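Long-range contacts in 3-oxoacyl-[acyl-carrier-protein] synthase (Arabidopsis thaliana, PDB 2IX4), which catalyses the condensation steps of mitochondrial fatty acid synthesis, adding two carbons from malonyl-ACP to a growing acyl chain: residues Asn318-Ser323 with Ser352-Thr357; Asp244-Gly249 with His359-Ala364; Thr6-Val11 with Glu368-Ile373. One frame throughout, in Å; residues are numbered along the deposited sequence.

Contact 1. Residues Asn318-Ser323 with Ser352-Thr357; sequences NAHATS and STKGAT. With K (potassium ion), chain D.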
# COMPACT_ATOMS: atom_id res chain seq x y z
N ASN A 318 -16.35 17.39 4.06
CA ASN A 318 -16.72 16.08 4.55
C ASN A 318 -15.64 15.62 5.53
O ASN A 318 -14.56 15.21 5.12
CB ASN A 318 -16.93 15.09 3.40
CG ASN A 318 -17.46 13.74 3.87
OD1 ASN A 318 -16.70 12.90 4.35
ND2 ASN A 318 -18.76 13.52 3.70
N ALA A 319 -15.95 15.72 6.82
CA ALA A 319 -14.99 15.43 7.89
C ALA A 319 -14.67 13.94 7.98
O ALA A 319 -15.47 13.10 7.55
CB ALA A 319 -15.51 15.94 9.23
N HIS A 320 -13.50 13.61 8.53
CA HIS A 320 -13.14 12.21 8.75
C HIS A 320 -13.94 11.63 9.91
O HIS A 320 -14.33 10.46 9.87
CB HIS A 320 -11.63 12.05 9.01
CG HIS A 320 -11.21 10.63 9.22
ND1 HIS A 320 -11.31 9.67 8.23
CD2 HIS A 320 -10.69 10.00 10.30
CE1 HIS A 320 -10.88 8.51 8.70
NE2 HIS A 320 -10.49 8.68 9.95
N ALA A 321 -14.19 12.48 10.91
CA ALA A 321 -14.87 12.13 12.17
C ALA A 321 -15.58 10.77 12.16
O ALA A 321 -16.62 10.59 11.52
CB ALA A 321 -15.83 13.24 12.58
N THR A 322 -14.99 9.84 12.92
CA THR A 322 -15.39 8.44 12.93
C THR A 322 -16.33 8.08 14.08
O THR A 322 -16.76 6.93 14.18
CB THR A 322 -14.15 7.52 13.03
OG1 THR A 322 -13.45 7.81 14.25
CG2 THR A 322 -13.21 7.74 11.86
N SER A 323 -16.66 9.06 14.92
CA SER A 323 -17.46 8.87 16.14
C SER A 323 -16.60 8.45 17.33
O SER A 323 -16.99 7.60 18.14
CB SER A 323 -18.63 7.90 15.92
OG SER A 323 -19.56 7.96 16.98
N SER A 352 -19.97 14.71 8.90
CA SER A 352 -19.39 13.39 8.71
C SER A 352 -20.50 12.42 8.33
O SER A 352 -21.55 12.38 8.97
CB SER A 352 -18.70 12.90 9.98
OG SER A 352 -18.32 11.54 9.82
N THR A 353 -20.25 11.64 7.28
CA THR A 353 -21.24 10.69 6.77
C THR A 353 -21.09 9.29 7.37
O THR A 353 -21.80 8.35 6.99
CB THR A 353 -21.21 10.63 5.22
OG1 THR A 353 -19.86 10.59 4.77
CG2 THR A 353 -21.89 11.84 4.63
N LYS A 354 -20.17 9.17 8.33
CA LYS A 354 -19.88 7.88 8.98
C LYS A 354 -20.98 7.41 9.94
O LYS A 354 -21.01 6.23 10.31
CB LYS A 354 -18.52 7.92 9.68
CG LYS A 354 -17.34 7.87 8.71
CD LYS A 354 -16.04 7.57 9.43
CE LYS A 354 -14.87 7.38 8.46
NZ LYS A 354 -14.51 8.64 7.75
N GLY A 355 -21.87 8.31 10.34
CA GLY A 355 -23.07 7.91 11.07
C GLY A 355 -23.95 6.98 10.25
O GLY A 355 -24.62 6.11 10.79
N ALA A 356 -23.91 7.16 8.93
CA ALA A 356 -24.73 6.40 7.98
C ALA A 356 -24.03 5.16 7.41
O ALA A 356 -24.63 4.08 7.33
CB ALA A 356 -25.19 7.31 6.85
N THR A 357 -22.78 5.33 7.00
CA THR A 357 -22.02 4.26 6.34
C THR A 357 -21.20 3.42 7.31
O THR A 357 -20.81 2.30 6.99
CB THR A 357 -21.04 4.83 5.29
OG1 THR A 357 -20.11 5.71 5.94
CG2 THR A 357 -21.77 5.56 4.18
K K D . -13.92 12.42 4.75
O HOH W 1 -17.44 11.57 6.58
O HOH W 2 -12.01 9.01 5.69

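Contact 2. Residues Asp244-Gly249 with His359-Ala364; sequences DGFVIG and HLLGAA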
# COMPACT_ATOMS: atom_id res chain seq x y z
N ASP A 244 -18.67 6.77 21.35
CA ASP A 244 -17.80 5.87 22.12
C ASP A 244 -16.92 4.95 21.26
O ASP A 244 -16.50 3.88 21.71
CB ASP A 244 -18.63 5.06 23.14
CG ASP A 244 -19.42 3.93 22.50
OD1 ASP A 244 -19.98 4.11 21.39
OD2 ASP A 244 -19.50 2.85 23.12
N GLY A 245 -16.62 5.39 20.04
CA GLY A 245 -15.77 4.63 19.12
C GLY A 245 -16.48 4.43 17.80
O GLY A 245 -17.70 4.61 17.71
N PHE A 246 -15.74 4.06 16.76
CA PHE A 246 -16.36 3.88 15.45
C PHE A 246 -17.02 2.51 15.27
O PHE A 246 -16.83 1.59 16.07
CB PHE A 246 -15.41 4.24 14.29
CG PHE A 246 -14.24 3.31 14.11
CD1 PHE A 246 -14.36 2.14 13.36
CD2 PHE A 246 -12.99 3.64 14.65
CE1 PHE A 246 -13.26 1.29 13.17
CE2 PHE A 246 -11.90 2.80 14.47
CZ PHE A 246 -12.03 1.62 13.73
N VAL A 247 -17.82 2.40 14.21
CA VAL A 247 -18.48 1.16 13.85
C VAL A 247 -17.87 0.72 12.53
O VAL A 247 -17.89 1.48 11.57
CB VAL A 247 -20.01 1.38 13.69
CG1 VAL A 247 -20.69 0.10 13.23
CG2 VAL A 247 -20.62 1.86 15.01
N ILE A 248 -17.30 -0.49 12.51
CA ILE A 248 -16.65 -1.02 11.32
C ILE A 248 -17.67 -1.19 10.21
O ILE A 248 -18.76 -1.71 10.43
CB ILE A 248 -15.92 -2.38 11.59
CG1 ILE A 248 -14.81 -2.22 12.63
CG2 ILE A 248 -15.30 -2.93 10.31
CD1 ILE A 248 -14.10 -3.52 12.98
N GLY A 249 -17.32 -0.70 9.02
CA GLY A 249 -18.15 -0.88 7.83
C GLY A 249 -17.34 -1.54 6.74
O GLY A 249 -16.15 -1.81 6.91
N HIS A 359 -17.51 3.23 9.52
CA HIS A 359 -16.14 3.45 9.09
C HIS A 359 -15.72 2.40 8.06
O HIS A 359 -15.45 1.24 8.42
CB HIS A 359 -15.19 3.44 10.29
CG HIS A 359 -13.85 4.04 10.02
ND1 HIS A 359 -13.35 4.20 8.74
CD2 HIS A 359 -12.89 4.49 10.86
CE1 HIS A 359 -12.15 4.75 8.81
NE2 HIS A 359 -11.84 4.93 10.08
N LEU A 360 -15.67 2.79 6.79
CA LEU A 360 -15.33 1.86 5.71
C LEU A 360 -13.82 1.59 5.59
O LEU A 360 -13.37 0.96 4.63
CB LEU A 360 -15.90 2.31 4.36
CG LEU A 360 -17.41 2.46 4.15
CD1 LEU A 360 -17.74 2.24 2.68
CD2 LEU A 360 -18.24 1.51 5.00
N LEU A 361 -13.06 2.10 6.56
CA LEU A 361 -11.63 1.83 6.70
C LEU A 361 -10.84 2.22 5.44
O LEU A 361 -10.76 3.40 5.12
CB LEU A 361 -11.38 0.37 7.13
CG LEU A 361 -12.05 -0.12 8.44
CD1 LEU A 361 -11.75 -1.60 8.69
CD2 LEU A 361 -11.63 0.71 9.65
N GLY A 362 -10.27 1.24 4.74
CA GLY A 362 -9.52 1.50 3.50
C GLY A 362 -10.34 2.10 2.38
O GLY A 362 -9.79 2.74 1.47
N ALA A 363 -11.66 1.90 2.43
CA ALA A 363 -12.56 2.44 1.41
C ALA A 363 -13.16 3.79 1.80
O ALA A 363 -13.76 4.47 0.96
CB ALA A 363 -13.66 1.44 1.10
N ALA A 364 -13.00 4.19 3.06
CA ALA A 364 -13.61 5.40 3.60
C ALA A 364 -13.26 6.66 2.80
O ALA A 364 -14.15 7.43 2.44
CB ALA A 364 -13.22 5.59 5.06

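Contact 3. Residues Thr6-Val11 with Glu368-Ile373; sequences TGLGMV and EAIFSI. With K (potassium ion), chain D.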
# COMPACT_ATOMS: atom_id res chain seq x y z
N THR A 6 -14.70 11.69 -14.24
CA THR A 6 -15.65 11.40 -15.31
C THR A 6 -16.53 10.18 -15.04
O THR A 6 -17.45 9.89 -15.81
CB THR A 6 -14.94 11.23 -16.68
OG1 THR A 6 -13.87 10.28 -16.55
CG2 THR A 6 -14.37 12.55 -17.17
N GLY A 7 -16.26 9.46 -13.95
CA GLY A 7 -17.04 8.29 -13.60
C GLY A 7 -17.02 8.02 -12.11
O GLY A 7 -15.99 8.17 -11.46
N LEU A 8 -18.18 7.62 -11.57
CA LEU A 8 -18.31 7.30 -10.15
C LEU A 8 -18.88 5.89 -9.98
O LEU A 8 -19.77 5.47 -10.72
CB LEU A 8 -19.22 8.31 -9.44
CG LEU A 8 -18.92 9.82 -9.49
CD1 LEU A 8 -20.04 10.60 -8.83
CD2 LEU A 8 -17.60 10.16 -8.84
N GLY A 9 -18.35 5.16 -9.00
CA GLY A 9 -18.82 3.80 -8.72
C GLY A 9 -18.61 3.44 -7.26
O GLY A 9 -17.58 3.77 -6.68
N MET A 10 -19.59 2.78 -6.67
CA MET A 10 -19.48 2.39 -5.26
C MET A 10 -20.41 1.24 -4.86
O MET A 10 -21.45 1.00 -5.49
CB MET A 10 -19.71 3.60 -4.34
CG MET A 10 -21.15 4.10 -4.25
SD MET A 10 -21.33 5.85 -3.84
CE MET A 10 -20.16 6.02 -2.49
N VAL A 11 -19.99 0.53 -3.82
CA VAL A 11 -20.82 -0.46 -3.14
C VAL A 11 -20.62 -0.26 -1.64
O VAL A 11 -19.51 -0.36 -1.14
CB VAL A 11 -20.53 -1.93 -3.62
CG1 VAL A 11 -19.04 -2.26 -3.58
CG2 VAL A 11 -21.34 -2.95 -2.84
N GLU A 368 -16.06 8.70 0.57
CA GLU A 368 -16.34 10.06 1.03
C GLU A 368 -15.88 11.13 0.03
O GLU A 368 -16.43 12.24 0.02
CB GLU A 368 -15.77 10.26 2.43
CG GLU A 368 -16.53 9.43 3.47
CD GLU A 368 -15.75 9.15 4.74
OE1 GLU A 368 -14.74 9.84 5.02
OE2 GLU A 368 -16.16 8.22 5.47
N ALA A 369 -14.91 10.80 -0.81
CA ALA A 369 -14.54 11.66 -1.93
C ALA A 369 -15.68 11.69 -2.95
O ALA A 369 -15.98 12.74 -3.52
CB ALA A 369 -13.24 11.18 -2.58
N ILE A 370 -16.30 10.54 -3.18
CA ILE A 370 -17.48 10.44 -4.04
C ILE A 370 -18.63 11.30 -3.50
O ILE A 370 -19.27 12.02 -4.26
CB ILE A 370 -17.90 8.96 -4.27
CG1 ILE A 370 -16.83 8.24 -5.10
CG2 ILE A 370 -19.27 8.87 -4.95
CD1 ILE A 370 -16.96 6.72 -5.16
N PHE A 371 -18.86 11.23 -2.19
CA PHE A 371 -19.87 12.06 -1.54
C PHE A 371 -19.59 13.55 -1.75
O PHE A 371 -20.52 14.33 -2.00
CB PHE A 371 -19.98 11.76 -0.03
CG PHE A 371 -20.55 10.40 0.30
CD1 PHE A 371 -20.34 9.84 1.56
CD2 PHE A 371 -21.28 9.68 -0.64
CE1 PHE A 371 -20.85 8.59 1.88
CE2 PHE A 371 -21.80 8.42 -0.33
CZ PHE A 371 -21.58 7.87 0.94
N SER A 372 -18.32 13.93 -1.66
CA SER A 372 -17.88 15.31 -1.88
C SER A 372 -18.07 15.76 -3.33
O SER A 372 -18.51 16.89 -3.58
CB SER A 372 -16.42 15.48 -1.46
OG SER A 372 -16.25 15.14 -0.09
N ILE A 373 -17.75 14.88 -4.28
CA ILE A 373 -17.98 15.14 -5.71
C ILE A 373 -19.47 15.27 -6.00
O ILE A 373 -19.88 16.14 -6.78
CB ILE A 373 -17.36 14.01 -6.59
CG1 ILE A 373 -15.83 13.99 -6.46
CG2 ILE A 373 -17.76 14.18 -8.06
CD1 ILE A 373 -15.19 12.63 -6.74
K K D . -13.92 12.42 4.75

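Contact 1. Residues Asn318-Ser323 with Ser352-Thr357
K354 lies side by side with T322, both side chains pointing the same way, CD of K354 being 3.7 Å from CG2 of T322. The lysine runs extended until its last torsion (chi4 67°), where a bend turns the ammonium to H320: K354 NZ bonds H320 O at 2.8 Å, in the carbonyl plane and on a lone pair. NZ stands obliquely to the imidazole of H320, a predicted active-site residue, and one water bonds H320 ND1 and, weakly, K354 NZ. K354 NZ also forms a salt bridge with E368 OE2. An alanine here, lacking NZ, would probably leave the E368 carboxylate without its mate and H320 O without this donor. S352 OG donates to A321 O at 2.6 Å and accepts a weak capping bond from K354 N. N318 crosses T353 at about a right angle; its ND2 is held by Y316, while its OD1 and O bind potassium. Another water accepts a hydrogen bond from T353 N and donates to N318 OD1 and A319 O. The loop leaves strand 316-318, which runs parallel to strands 349-351 and 411-418; helix 325-339 touches A319 and A321, helix 364-378 meets N318 and T353, and helix 18-26 packs on T353.

Contact 2. Residues Asp244-Gly249 with His359-Ala364
H359 and F246 meet as a T-shaped aromatic pair, the edge of the imidazole directed at the face of the phenyl ring. Their centroids are 4.7 Å apart and their planes stand at 67°. CD2 of H359 does the touching, over the centre of the F246 ring, while CB of H359 rests 3.4 Å from F246 CD1. The phenylalanine ring is set for this by a first torsion that places CG between the backbone N and the carbonyl carbon (chi1 68°).

Aliphatic contacts extend the pair. CD2 of L361 sits over the centre of one face of the imidazole and also lies 3.9 Å from CE1 of F246, so one methyl group serves both rings. The other branch of the leucine, CD1, reaches CG2 of I248 at 4.1 Å. Further along, CD2 of L360 packs on the backbone of G249, 3.6 Å from its carbonyl carbon C; the missing side chain of G249 makes room for it.

The backbones add two hydrogen bonds: H359 N gives one of 2.7 Å to V247 O, and G249 N gives one of 2.8 Å to H359 O. H359 thus spans I248 in a single beta bridge.

Around this frame the H359 ring also meets C179, H320 and T322, and hexanoic acid touches L361 and G362. C179, H320 and H359 are the predicted active-site residues, consistent with the Cys-His-His centre of this synthase family. In chemical terms, the stack uses a carbon edge of the imidazole and neither ring nitrogen: the backbone bonds hold the residue, while the phenyl face and leucine methyl probably help to set the ring's orientation without spending ND1 or NE2 on F246.

Contact 3. Residues Thr6-Val11 with Glu368-Ile373
I370 brings its terminal methyl down onto a backbone oxygen, CD1 lying 3.4 Å from G9 O, so that the helix meets the strand at a main-chain carbonyl. G9 lies between L8 and M10, whose side chains both point to the helix, and the isoleucine drops between them: a hydrophobic residue seated against the strand and flanked by two others.

On one flank M10 and I370 slide past each other in opposite directions, M10 SD coming 3.8 Å from I370 CG2. The methionine then bends at its last torsion (chi3 -45°), and this carries CE to F371, 3.6 Å from CE2, the side chains crossing at about a right angle. On the other flank L8 works through one branch: its CD2 is 4.0 Å from CD1 of I373 and somewhat farther from CG1 of I370. The side-chain contacts between the segments are all apolar, and the short axes of strand and helix pass 9.5 Å apart with their directions at 132°.

The polar groups of E368 and S372 are engaged away from the strand. E368 points away from it and binds potassium through OE1 at 2.7 Å. Two donors grip E368 O from opposite faces of its plane, S372 N in the helical bond and S372 OG at 2.9 Å.

Strand 3-12 pairs antiparallel with strand 251-259, whose I255 touches both L8 and I370. Helix 18-26 closes in through V18 against L8 and M10, and through T21 and L25 against F371. A369 and I373 rest on strand 422-429, so helix 364-378 lies against strands 3-12, 251-259 and 422-429, consistent with a buried central helix of the thiolase fold.

The three contacts are nested along the chain: contact 1 lies inside the loop closed by contact 2, and contact 2 inside that closed by contact 3. Contacts 1 and 2 are neighbours, with centres about 9 Å apart, and touch where S323 O meets G245 N and T322 meets H359. Contact 3, its centre about 15 Å from that of contact 1, shares the potassium ion and the K354-E368 salt bridge with it; its centre is about 17 Å from that of contact 2, whose segment 359-364 leads into helix 364-378. The lesson is that a helix packed on strand 3-12 also helps to build the ion site near H320, a predicted active-site residue.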